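PDB 3GO9: insulinase family protease from Yersinia pestis, which is a predicted M16 (insulinase) family metallopeptidase that probably hydrolyses peptides, its substrate being unknown. Local coordinates for residues L376-F380 with P408-Q412; K372-L376 with R415-L419; R76-S81 with T148-A152; L90-W94 with D130-W134. All coordinates share one frame; numbering follows the deposited sequence. Where two conformers were deposited one is given.

Interaction 1 (L376-F380 with P408-Q412); sequences LSKLF and PEQYQ. With ZN (zinc ion), chain F.
L379 and Y411 meet because each swings its CG anti to its own backbone N, at chi1 -175° for the leucine, and the two side chains cross between their helices. CD2 of L379 then lies 3.8 Å from CD2 of the Y411 ring, and the same methyl also touches CB of Q412. L376 slides past the tyrosine in the reverse direction, its CD1 reaching the ring edge near the ring plane, 3.9 Å from CE2 of Y411. Two leucine side chains, one on each side of a helix break, thus share one aromatic partner.

Further out, F380 has its CG beside the backbone N, anti to the carbonyl carbon (chi1 -71°), and its ring comes up to P408. CE1 of F380 lies 3.9 Å from CB of P408, the two side chains nearly at right angles. The extended chain of Q412 brings its amide to the ring edge, where OE1 is 3.6 Å from CE2 of F380; ring and amide planes stand 70° apart. No hydrogen bond links the segments, so the contact rests on van der Waals packing near the surface. E409 turns away from this packing and binds a zinc ion through both carboxylate oxygens unequally, OE1 at 2.1 Å and OE2 at 2.6 Å from the metal, with a water as a further ligand.

The contact joins the end of helix 362-377 and the start of helix 379-384 to the first turn of helix 408-421. Y411 also makes an edge-to-face pair with W290 of helix 283-309.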
loop_
_atom_site.group_PDB
_atom_site.type_symbol
_atom_site.label_atom_id
_atom_site.label_comp_id
_atom_site.label_asym_id
_atom_site.label_seq_id
_atom_site.Cartn_x
_atom_site.Cartn_y
_atom_site.Cartn_z
ATOM N N LEU A 376 17.691 14.195 -4.166
ATOM C CA LEU A 376 16.858 15.112 -4.914
ATOM C C LEU A 376 17.469 15.468 -6.259
ATOM O O LEU A 376 16.761 15.620 -7.243
ATOM C CB LEU A 376 16.590 16.382 -4.095
ATOM C CG LEU A 376 15.706 17.434 -4.751
ATOM C CD1 LEU A 376 14.330 16.893 -5.075
ATOM C CD2 LEU A 376 15.622 18.648 -3.817
ATOM N N SER A 377 18.791 15.573 -6.320
ATOM C CA SER A 377 19.437 15.956 -7.581
ATOM C C SER A 377 19.208 14.841 -8.618
ATOM O O SER A 377 19.207 15.106 -9.827
ATOM C CB SER A 377 20.929 16.255 -7.374
ATOM O OG SER A 377 21.711 15.068 -7.191
ATOM N N LYS A 378 18.972 13.637 -8.115
ATOM C CA LYS A 378 18.785 12.417 -8.930
ATOM C C LYS A 378 17.304 12.166 -9.299
ATOM O O LYS A 378 17.008 11.200 -10.009
ATOM C CB LYS A 378 19.339 11.185 -8.184
ATOM C CG LYS A 378 20.849 11.241 -7.783
ATOM C CD LYS A 378 21.837 11.241 -8.935
ATOM C CE LYS A 378 23.348 11.288 -8.444
ATOM N NZ LYS A 378 23.671 10.286 -7.336
ATOM N N LEU A 379 16.386 13.017 -8.826
ATOM C CA LEU A 379 14.940 12.864 -9.063
ATOM C C LEU A 379 14.554 12.418 -10.477
ATOM O O LEU A 379 13.821 11.427 -10.662
ATOM C CB LEU A 379 14.204 14.186 -8.748
ATOM C CG LEU A 379 12.677 14.149 -8.838
ATOM C CD1 LEU A 379 12.139 13.169 -7.801
ATOM C CD2 LEU A 379 12.067 15.545 -8.657
ATOM N N PHE A 380 15.004 13.158 -11.489
ATOM C CA PHE A 380 14.587 12.865 -12.836
ATOM C C PHE A 380 15.346 11.678 -13.455
ATOM O O PHE A 380 14.790 11.001 -14.334
ATOM C CB PHE A 380 14.657 14.095 -13.719
ATOM C CG PHE A 380 13.584 15.108 -13.394
ATOM C CD1 PHE A 380 12.261 14.851 -13.691
ATOM C CD2 PHE A 380 13.893 16.290 -12.724
ATOM C CE1 PHE A 380 11.254 15.785 -13.367
ATOM C CE2 PHE A 380 12.882 17.227 -12.413
ATOM C CZ PHE A 380 11.578 16.968 -12.736
ATOM N N PRO A 408 6.003 16.944 -10.750
ATOM C CA PRO A 408 7.379 16.711 -10.311
ATOM C C PRO A 408 8.206 17.992 -10.243
ATOM O O PRO A 408 9.080 18.091 -9.375
ATOM C CB PRO A 408 7.922 15.704 -11.352
ATOM C CG PRO A 408 6.935 15.738 -12.500
ATOM C CD PRO A 408 5.601 16.101 -11.898
ATOM N N GLU A 409 7.936 18.995 -11.088
ATOM C CA GLU A 409 8.659 20.238 -10.956
ATOM C C GLU A 409 8.295 20.940 -9.651
ATOM O O GLU A 409 9.180 21.569 -9.038
ATOM C CB GLU A 409 8.439 21.182 -12.121
ATOM C CG GLU A 409 9.058 20.690 -13.393
ATOM C CD GLU A 409 8.616 21.524 -14.541
ATOM O OE1 GLU A 409 7.407 21.469 -14.857
ATOM O OE2 GLU A 409 9.437 22.255 -15.075
ATOM N N GLN A 410 7.036 20.826 -9.234
ATOM C CA GLN A 410 6.659 21.450 -7.945
ATOM C C GLN A 410 7.312 20.700 -6.800
ATOM O O GLN A 410 7.849 21.320 -5.885
ATOM C CB GLN A 410 5.166 21.479 -7.739
ATOM C CG GLN A 410 4.777 22.317 -6.490
ATOM C CD GLN A 410 3.298 22.360 -6.283
ATOM O OE1 GLN A 410 2.665 21.321 -6.286
ATOM N NE2 GLN A 410 2.720 23.600 -6.126
ATOM N N TYR A 411 7.370 19.371 -6.910
ATOM C CA TYR A 411 8.006 18.565 -5.927
ATOM C C TYR A 411 9.447 19.030 -5.793
ATOM O O TYR A 411 9.942 19.270 -4.710
ATOM C CB TYR A 411 7.943 17.091 -6.290
ATOM C CG TYR A 411 8.684 16.210 -5.329
ATOM C CD1 TYR A 411 8.030 15.511 -4.351
ATOM C CD2 TYR A 411 10.070 16.086 -5.415
ATOM C CE1 TYR A 411 8.757 14.685 -3.459
ATOM C CE2 TYR A 411 10.781 15.294 -4.532
ATOM C CZ TYR A 411 10.121 14.617 -3.554
ATOM O OH TYR A 411 10.873 13.828 -2.694
ATOM N N GLN A 412 10.138 19.169 -6.920
ATOM C CA GLN A 412 11.554 19.505 -6.857
ATOM C C GLN A 412 11.786 20.848 -6.128
ATOM O O GLN A 412 12.680 20.984 -5.280
ATOM C CB GLN A 412 12.069 19.545 -8.289
ATOM C CG GLN A 412 13.516 19.810 -8.418
ATOM C CD GLN A 412 13.916 19.811 -9.904
ATOM O OE1 GLN A 412 14.932 19.244 -10.282
ATOM N NE2 GLN A 412 13.074 20.414 -10.746
HETATM ZN ZN ZN F . 7.434 22.664 -16.632
HETATM O O HOH W 1 7.962 21.106 -17.430
#

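Interaction 2 (K372-L376 with R415-L419); sequences KNDQL and RQAFL
R415 of helix 408-421 runs its side chain between L376 and K372 of the antiparallel helix 362-377, and each part of it finds a different neighbour. CB and CG lie against L376, with CG of R415 3.8 Å from CD1 of that leucine. A bend at chi2 (72°) then redirects the chain, and NE donates to a water 3.0 Å away; the same water donates to the backbone O of K372, bridging the helices. At the tip, NH2 of R415 sits 3.5 Å from CE of K372, which meets the guanidinium at its edge, while CD2 of L419 lies on one face, offset toward its rim.

The two positive groups come close, NZ of K372 being 4.3 Å from NH2 of R415. Their repulsion is probably eased because K372 NZ donates to OE1 of Q375 and forms a salt bridge with E297, while R415 makes a cation-pi contact with W290.

On another flank, NE2 of Q416 donates to OD1 of N373 at 2.9 Å, with an N-H...O angle of 162° and the two amides nearly coplanar. Between these polar links, CD1 of L419 packs 3.6 Å from the backbone O of K372 and also touches CD2 of L376.

The segment axes run at 170° to each other, 10.6 Å apart, so the two helices lie side by side, with W290 and E297 of helix 283-309 adding partners to the pair.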
loop_
_atom_site.group_PDB
_atom_site.type_symbol
_atom_site.label_atom_id
_atom_site.label_comp_id
_atom_site.label_asym_id
_atom_site.label_seq_id
_atom_site.Cartn_x
_atom_site.Cartn_y
_atom_site.Cartn_z
ATOM N N LYS A 372 20.512 13.767 1.328
ATOM C CA LYS A 372 19.132 14.007 0.845
ATOM C C LYS A 372 19.142 14.944 -0.356
ATOM O O LYS A 372 18.338 14.822 -1.272
ATOM C CB LYS A 372 18.265 14.591 1.986
ATOM C CG LYS A 372 18.069 13.693 3.217
ATOM C CD LYS A 372 17.695 12.233 2.945
ATOM C CE LYS A 372 16.369 12.091 2.281
ATOM N NZ LYS A 372 16.081 10.648 2.058
ATOM N N ASN A 373 20.076 15.880 -0.358
ATOM C CA ASN A 373 20.257 16.778 -1.498
ATOM C C ASN A 373 20.735 16.011 -2.731
ATOM O O ASN A 373 20.291 16.277 -3.865
ATOM C CB ASN A 373 21.214 17.945 -1.150
ATOM C CG ASN A 373 20.461 19.170 -0.556
ATOM O OD1 ASN A 373 19.520 19.704 -1.175
ATOM N ND2 ASN A 373 20.876 19.605 0.629
ATOM N N ASP A 374 21.592 15.016 -2.501
ATOM C CA ASP A 374 22.027 14.144 -3.600
ATOM C C ASP A 374 20.847 13.404 -4.228
ATOM O O ASP A 374 20.655 13.415 -5.441
ATOM C CB ASP A 374 23.064 13.128 -3.108
ATOM C CG ASP A 374 23.658 12.306 -4.264
ATOM O OD1 ASP A 374 24.216 12.933 -5.191
ATOM O OD2 ASP A 374 23.550 11.067 -4.236
ATOM N N GLN A 375 20.042 12.788 -3.384
ATOM C CA GLN A 375 18.855 12.078 -3.843
ATOM C C GLN A 375 17.908 12.958 -4.617
ATOM O O GLN A 375 17.409 12.559 -5.645
ATOM C CB GLN A 375 18.139 11.462 -2.681
ATOM C CG GLN A 375 19.021 10.507 -1.881
ATOM C CD GLN A 375 18.381 10.115 -0.563
ATOM O OE1 GLN A 375 17.182 10.325 -0.350
ATOM N NE2 GLN A 375 19.175 9.527 0.324
ATOM N N LEU A 376 17.691 14.195 -4.166
ATOM C CA LEU A 376 16.858 15.112 -4.914
ATOM C C LEU A 376 17.469 15.468 -6.259
ATOM O O LEU A 376 16.761 15.620 -7.243
ATOM C CB LEU A 376 16.590 16.382 -4.095
ATOM C CG LEU A 376 15.706 17.434 -4.751
ATOM C CD1 LEU A 376 14.330 16.893 -5.075
ATOM C CD2 LEU A 376 15.622 18.648 -3.817
ATOM N N ARG A 415 10.646 20.498 -2.286
ATOM C CA ARG A 415 11.582 19.627 -1.562
ATOM C C ARG A 415 12.925 20.351 -1.385
ATOM O O ARG A 415 13.524 20.307 -0.298
ATOM C CB ARG A 415 11.814 18.318 -2.341
ATOM C CG ARG A 415 12.745 17.309 -1.613
ATOM C CD ARG A 415 12.097 16.706 -0.469
ATOM N NE ARG A 415 12.981 15.733 0.141
ATOM C CZ ARG A 415 12.723 15.069 1.260
ATOM N NH1 ARG A 415 11.612 15.262 1.957
ATOM N NH2 ARG A 415 13.604 14.186 1.683
ATOM N N GLN A 416 13.402 21.025 -2.438
ATOM C CA GLN A 416 14.620 21.846 -2.287
ATOM C C GLN A 416 14.448 22.875 -1.173
ATOM O O GLN A 416 15.352 23.124 -0.383
ATOM C CB GLN A 416 15.064 22.566 -3.567
ATOM C CG GLN A 416 16.469 23.182 -3.466
ATOM C CD GLN A 416 17.559 22.120 -3.111
ATOM O OE1 GLN A 416 17.953 21.322 -3.966
ATOM N NE2 GLN A 416 17.994 22.088 -1.849
ATOM N N ALA A 417 13.325 23.557 -1.140
ATOM C CA ALA A 417 13.141 24.588 -0.138
ATOM C C ALA A 417 13.079 23.978 1.252
ATOM O O ALA A 417 13.637 24.559 2.212
ATOM C CB ALA A 417 11.897 25.411 -0.436
ATOM N N PHE A 418 12.422 22.817 1.387
ATOM C CA PHE A 418 12.417 22.083 2.657
ATOM C C PHE A 418 13.878 21.759 3.114
ATOM O O PHE A 418 14.271 22.052 4.251
ATOM C CB PHE A 418 11.572 20.828 2.497
ATOM C CG PHE A 418 11.717 19.867 3.606
ATOM C CD1 PHE A 418 11.189 20.158 4.848
ATOM C CD2 PHE A 418 12.447 18.720 3.440
ATOM C CE1 PHE A 418 11.375 19.294 5.860
ATOM C CE2 PHE A 418 12.664 17.889 4.486
ATOM C CZ PHE A 418 12.133 18.204 5.685
ATOM N N LEU A 419 14.650 21.134 2.233
ATOM C CA LEU A 419 16.000 20.704 2.611
ATOM C C LEU A 419 16.862 21.934 2.930
ATOM O O LEU A 419 17.616 21.912 3.890
ATOM C CB LEU A 419 16.652 19.844 1.527
ATOM C CG LEU A 419 15.963 18.511 1.217
ATOM C CD1 LEU A 419 16.677 17.746 0.062
ATOM C CD2 LEU A 419 15.986 17.673 2.524
HETATM O O HOH W 2 15.533 14.374 -0.693
HETATM O O HOH W 3 19.509 18.943 -4.576
#

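Interaction 3 (R76-S81 with T148-A152); sequences RLALMS and TVNAA
R76 and L77 approach helix 146-153 in different ways, one with a polar tip and the other with a methyl. The arginine chain leaves with CG anti to the backbone N (chi1 -163°) and bends at chi3, so that CD passes 3.8 Å from CB of A152. NH1 of R76 donates to the backbone O of A152 at 2.9 Å, the oxygen meeting the guanidinium at its edge, near its plane, and the donor tilted 30° from the carbonyl plane.

L77 inserts CD2 between T148, V149 and A152, coming within 3.5 Å of T148 O and 3.6 Å of A152 CB. Selenomethionine M80, bent at chi2 and chi3, lays SE alongside the helix backbone, 3.8 Å from A152 N. S81 follows with its OG 3.6 Å from CG2 of T148, whose own hydroxyl is engaged by A143 and S145. The segment axes cross at 102°, with A152 CB packed against L77 and R76.

Chemically, the contact pairs an apolar centre with a charged margin. R76 also forms a salt bridge through NH2 to D158, a zinc ligand. It is thus a second-shell residue tying the backbone of helix 146-153 to that ligand, and may help orient the carboxylate.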
loop_
_atom_site.group_PDB
_atom_site.type_symbol
_atom_site.label_atom_id
_atom_site.label_comp_id
_atom_site.label_asym_id
_atom_site.label_seq_id
_atom_site.Cartn_x
_atom_site.Cartn_y
_atom_site.Cartn_z
ATOM N N ARG A 76 -12.394 -15.297 -9.624
ATOM C CA ARG A 76 -11.995 -16.608 -10.102
ATOM C C ARG A 76 -12.900 -17.049 -11.287
ATOM O O ARG A 76 -12.469 -17.724 -12.233
ATOM C CB ARG A 76 -12.075 -17.622 -8.963
ATOM C CG ARG A 76 -11.269 -18.878 -9.314
ATOM C CD ARG A 76 -11.387 -19.917 -8.227
ATOM N NE ARG A 76 -10.778 -19.556 -6.949
ATOM C CZ ARG A 76 -10.554 -20.456 -5.996
ATOM N NH1 ARG A 76 -10.896 -21.728 -6.190
ATOM N NH2 ARG A 76 -10.020 -20.101 -4.824
ATOM N N LEU A 77 -14.161 -16.655 -11.244
ATOM C CA LEU A 77 -15.092 -16.943 -12.344
ATOM C C LEU A 77 -14.584 -16.360 -13.699
ATOM O O LEU A 77 -14.656 -17.046 -14.722
ATOM C CB LEU A 77 -16.517 -16.467 -12.009
ATOM C CG LEU A 77 -17.094 -17.020 -10.752
ATOM C CD1 LEU A 77 -18.536 -16.412 -10.555
ATOM C CD2 LEU A 77 -17.154 -18.567 -10.706
ATOM N N ALA A 78 -14.097 -15.128 -13.643
ATOM C CA ALA A 78 -13.597 -14.381 -14.757
ATOM C C ALA A 78 -12.397 -15.095 -15.413
ATOM O O ALA A 78 -12.115 -14.877 -16.599
ATOM C CB ALA A 78 -13.210 -12.907 -14.339
ATOM N N LEU A 79 -11.717 -15.969 -14.654
ATOM C CA LEU A 79 -10.617 -16.794 -15.198
ATOM C C LEU A 79 -11.096 -18.134 -15.720
ATOM O O LEU A 79 -10.369 -18.825 -16.432
ATOM C CB LEU A 79 -9.529 -17.030 -14.139
ATOM C CG LEU A 79 -8.888 -15.771 -13.615
ATOM C CD1 LEU A 79 -7.979 -15.985 -12.326
ATOM C CD2 LEU A 79 -8.046 -15.060 -14.717
HETATM N N MSE A 80 -12.289 -18.581 -15.350
HETATM C CA MSE A 80 -12.819 -19.827 -15.877
HETATM C C MSE A 80 -13.325 -19.596 -17.275
HETATM O O MSE A 80 -13.127 -20.423 -18.160
HETATM C CB MSE A 80 -13.972 -20.339 -15.017
HETATM C CG MSE A 80 -13.658 -20.554 -13.584
HETATM SE SE MSE A 80 -12.312 -21.935 -13.263
HETATM C CE MSE A 80 -10.765 -20.969 -13.346
ATOM N N SER A 81 -14.031 -18.495 -17.476
ATOM C CA SER A 81 -14.628 -18.242 -18.771
ATOM C C SER A 81 -14.947 -16.778 -18.880
ATOM O O SER A 81 -15.246 -16.130 -17.853
ATOM C CB SER A 81 -15.870 -19.112 -18.969
ATOM O OG SER A 81 -17.022 -18.483 -18.527
ATOM N N THR A 148 -19.780 -22.400 -14.174
ATOM C CA THR A 148 -18.536 -21.698 -13.867
ATOM C C THR A 148 -18.208 -21.757 -12.373
ATOM O O THR A 148 -17.044 -21.816 -11.972
ATOM C CB THR A 148 -18.540 -20.199 -14.339
ATOM O OG1 THR A 148 -19.556 -19.432 -13.680
ATOM C CG2 THR A 148 -18.734 -20.082 -15.849
ATOM N N VAL A 149 -19.248 -21.701 -11.542
ATOM C CA VAL A 149 -19.070 -21.812 -10.081
ATOM C C VAL A 149 -18.498 -23.191 -9.712
ATOM O O VAL A 149 -17.524 -23.292 -9.013
ATOM C CB VAL A 149 -20.363 -21.463 -9.324
ATOM C CG1 VAL A 149 -20.204 -21.772 -7.852
ATOM C CG2 VAL A 149 -20.691 -19.956 -9.503
ATOM N N ASN A 150 -19.061 -24.261 -10.254
ATOM C CA ASN A 150 -18.535 -25.600 -10.035
ATOM C C ASN A 150 -17.086 -25.691 -10.493
ATOM O O ASN A 150 -16.239 -26.160 -9.753
ATOM C CB ASN A 150 -19.431 -26.606 -10.767
ATOM C CG ASN A 150 -19.093 -28.045 -10.446
ATOM O OD1 ASN A 150 -18.943 -28.437 -9.285
ATOM N ND2 ASN A 150 -19.011 -28.869 -11.507
ATOM N N ALA A 151 -16.780 -25.147 -11.675
ATOM C CA ALA A 151 -15.418 -25.200 -12.184
ATOM C C ALA A 151 -14.449 -24.449 -11.267
ATOM O O ALA A 151 -13.368 -24.936 -10.955
ATOM C CB ALA A 151 -15.376 -24.669 -13.597
ATOM N N ALA A 152 -14.851 -23.270 -10.819
ATOM C CA ALA A 152 -14.034 -22.458 -9.939
ATOM C C ALA A 152 -13.728 -23.153 -8.603
ATOM O O ALA A 152 -12.624 -23.039 -8.057
ATOM C CB ALA A 152 -14.746 -21.050 -9.699
#

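Interaction 4 (L90-W94 with D130-W134); sequences LQSLW and DALAW
A T-shaped tryptophan pair marks the crossing of helix 87-95 over helix 125-140, two helices of the M16 peptidase region. W94 points its indole edge at one face of W134: the planes stand at 83°, and the centroids of the five-membered rings are 4.9 Å apart. CZ2 of W94 comes nearest, 3.6 Å from CH2 of W134, while NE1 of W94 lies over the pyrrole ring of W134.

Different first torsions place the two indoles, W134 having CG anti to its backbone N (chi1 -174°) and W94 having it beside the N. Leucines fill in around the pair. CD1 of L90 lies 3.6 Å from CD1 of W134, and CD2 of L93 is equally close, 3.6 Å, to CB of W134. The other methyl of L93, CD1, approaches A131 and CB of D130. The indole NE1 of W134 is satisfied elsewhere, donating to A78 O, which helps fix the rotation of the ring.

The axes of segments 90-94 and 130-134 cross at -113°, and the tryptophans and A131 also rest on L118 of strand 114-120, while L79 of helix 70-80 packs against both indoles.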
loop_
_atom_site.group_PDB
_atom_site.type_symbol
_atom_site.label_atom_id
_atom_site.label_comp_id
_atom_site.label_asym_id
_atom_site.label_seq_id
_atom_site.Cartn_x
_atom_site.Cartn_y
_atom_site.Cartn_z
ATOM N N LEU A 90 -8.739 -16.928 -24.182
ATOM C CA LEU A 90 -8.588 -16.535 -22.754
ATOM C C LEU A 90 -7.238 -16.939 -22.209
ATOM O O LEU A 90 -6.584 -16.165 -21.544
ATOM C CB LEU A 90 -9.700 -17.131 -21.898
ATOM C CG LEU A 90 -9.685 -16.786 -20.419
ATOM C CD1 LEU A 90 -9.854 -15.346 -20.232
ATOM C CD2 LEU A 90 -10.831 -17.574 -19.715
ATOM N N GLN A 91 -6.833 -18.155 -22.542
ATOM C CA GLN A 91 -5.535 -18.670 -22.129
ATOM C C GLN A 91 -4.429 -17.810 -22.784
ATOM O O GLN A 91 -3.436 -17.460 -22.127
ATOM C CB GLN A 91 -5.387 -20.139 -22.535
ATOM C CG GLN A 91 -3.949 -20.676 -22.421
ATOM C CD GLN A 91 -3.833 -22.161 -22.752
ATOM O OE1 GLN A 91 -3.803 -22.541 -23.925
ATOM N NE2 GLN A 91 -3.727 -23.007 -21.700
ATOM N N SER A 92 -4.580 -17.483 -24.073
ATOM C CA SER A 92 -3.560 -16.696 -24.789
ATOM C C SER A 92 -3.348 -15.318 -24.094
ATOM O O SER A 92 -2.210 -14.879 -23.905
ATOM C CB SER A 92 -3.910 -16.531 -26.259
ATOM O OG SER A 92 -3.081 -15.551 -26.884
ATOM N N LEU A 93 -4.436 -14.667 -23.699
ATOM C CA LEU A 93 -4.312 -13.388 -23.015
ATOM C C LEU A 93 -3.491 -13.534 -21.754
ATOM O O LEU A 93 -2.559 -12.750 -21.521
ATOM C CB LEU A 93 -5.672 -12.771 -22.671
ATOM C CG LEU A 93 -5.648 -11.586 -21.744
ATOM C CD1 LEU A 93 -4.917 -10.386 -22.358
ATOM C CD2 LEU A 93 -7.136 -11.191 -21.423
ATOM N N TRP A 94 -3.868 -14.496 -20.904
ATOM C CA TRP A 94 -3.263 -14.597 -19.591
ATOM C C TRP A 94 -1.812 -15.120 -19.631
ATOM O O TRP A 94 -1.010 -14.747 -18.818
ATOM C CB TRP A 94 -4.160 -15.362 -18.643
ATOM C CG TRP A 94 -5.249 -14.493 -18.185
ATOM C CD1 TRP A 94 -6.553 -14.502 -18.565
ATOM C CD2 TRP A 94 -5.101 -13.405 -17.282
ATOM N NE1 TRP A 94 -7.234 -13.479 -17.937
ATOM C CE2 TRP A 94 -6.357 -12.793 -17.145
ATOM C CE3 TRP A 94 -4.012 -12.879 -16.580
ATOM C CZ2 TRP A 94 -6.562 -11.688 -16.300
ATOM C CZ3 TRP A 94 -4.220 -11.787 -15.741
ATOM C CH2 TRP A 94 -5.453 -11.235 -15.602
ATOM N N ASP A 130 -7.782 -7.076 -26.240
ATOM C CA ASP A 130 -8.208 -8.268 -25.488
ATOM C C ASP A 130 -8.294 -7.946 -24.013
ATOM O O ASP A 130 -9.245 -8.369 -23.326
ATOM C CB ASP A 130 -7.295 -9.450 -25.689
ATOM C CG ASP A 130 -7.345 -10.003 -27.108
ATOM O OD1 ASP A 130 -8.294 -9.667 -27.838
ATOM O OD2 ASP A 130 -6.407 -10.778 -27.455
ATOM N N ALA A 131 -7.301 -7.232 -23.499
ATOM C CA ALA A 131 -7.316 -6.870 -22.080
ATOM C C ALA A 131 -8.557 -6.043 -21.720
ATOM O O ALA A 131 -9.225 -6.271 -20.717
ATOM C CB ALA A 131 -6.058 -6.121 -21.677
ATOM N N LEU A 132 -8.844 -5.043 -22.533
ATOM C CA LEU A 132 -10.019 -4.239 -22.274
ATOM C C LEU A 132 -11.307 -5.048 -22.377
ATOM O O LEU A 132 -12.276 -4.776 -21.627
ATOM C CB LEU A 132 -10.048 -3.004 -23.189
ATOM C CG LEU A 132 -8.940 -1.967 -22.987
ATOM C CD1 LEU A 132 -9.173 -0.815 -23.979
ATOM C CD2 LEU A 132 -8.911 -1.392 -21.562
ATOM N N ALA A 133 -11.326 -6.054 -23.270
ATOM C CA ALA A 133 -12.486 -6.903 -23.448
ATOM C C ALA A 133 -12.653 -7.794 -22.203
ATOM O O ALA A 133 -13.790 -7.958 -21.707
ATOM C CB ALA A 133 -12.304 -7.691 -24.692
ATOM N N TRP A 134 -11.545 -8.324 -21.678
ATOM C CA TRP A 134 -11.600 -9.165 -20.499
ATOM C C TRP A 134 -12.094 -8.323 -19.317
ATOM O O TRP A 134 -12.928 -8.739 -18.529
ATOM C CB TRP A 134 -10.254 -9.817 -20.150
ATOM C CG TRP A 134 -10.362 -10.792 -19.024
ATOM C CD1 TRP A 134 -10.816 -12.084 -19.108
ATOM C CD2 TRP A 134 -10.097 -10.553 -17.623
ATOM N NE1 TRP A 134 -10.804 -12.670 -17.851
ATOM C CE2 TRP A 134 -10.345 -11.752 -16.943
ATOM C CE3 TRP A 134 -9.661 -9.440 -16.887
ATOM C CZ2 TRP A 134 -10.186 -11.873 -15.582
ATOM C CZ3 TRP A 134 -9.451 -9.585 -15.507
ATOM C CH2 TRP A 134 -9.745 -10.803 -14.882
HETATM O O HOH W 4 -4.182 -13.358 -27.376
#

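In the fold
The contacts form two clusters. Interactions 1 and 2 share L376 and zip helix 362-377 to helix 408-421 at successive levels, their centres 8 Å apart. Interactions 3 and 4, centred 15 Å from each other, lie within the M16 peptidase region and touch directly, through the bond from W134 to A78 and the packing of L79 on W94. Interaction 4 is nested in the loop that interaction 3 closes. The clusters are remote, with centres of interactions 1 and 3 about 46 Å apart on opposite sides of the chain's centre. The R76 side chain, about 5 Å from a zinc ion, reaches the site of H72, D158 and I160 through D158; the zinc held by E409 is a different site.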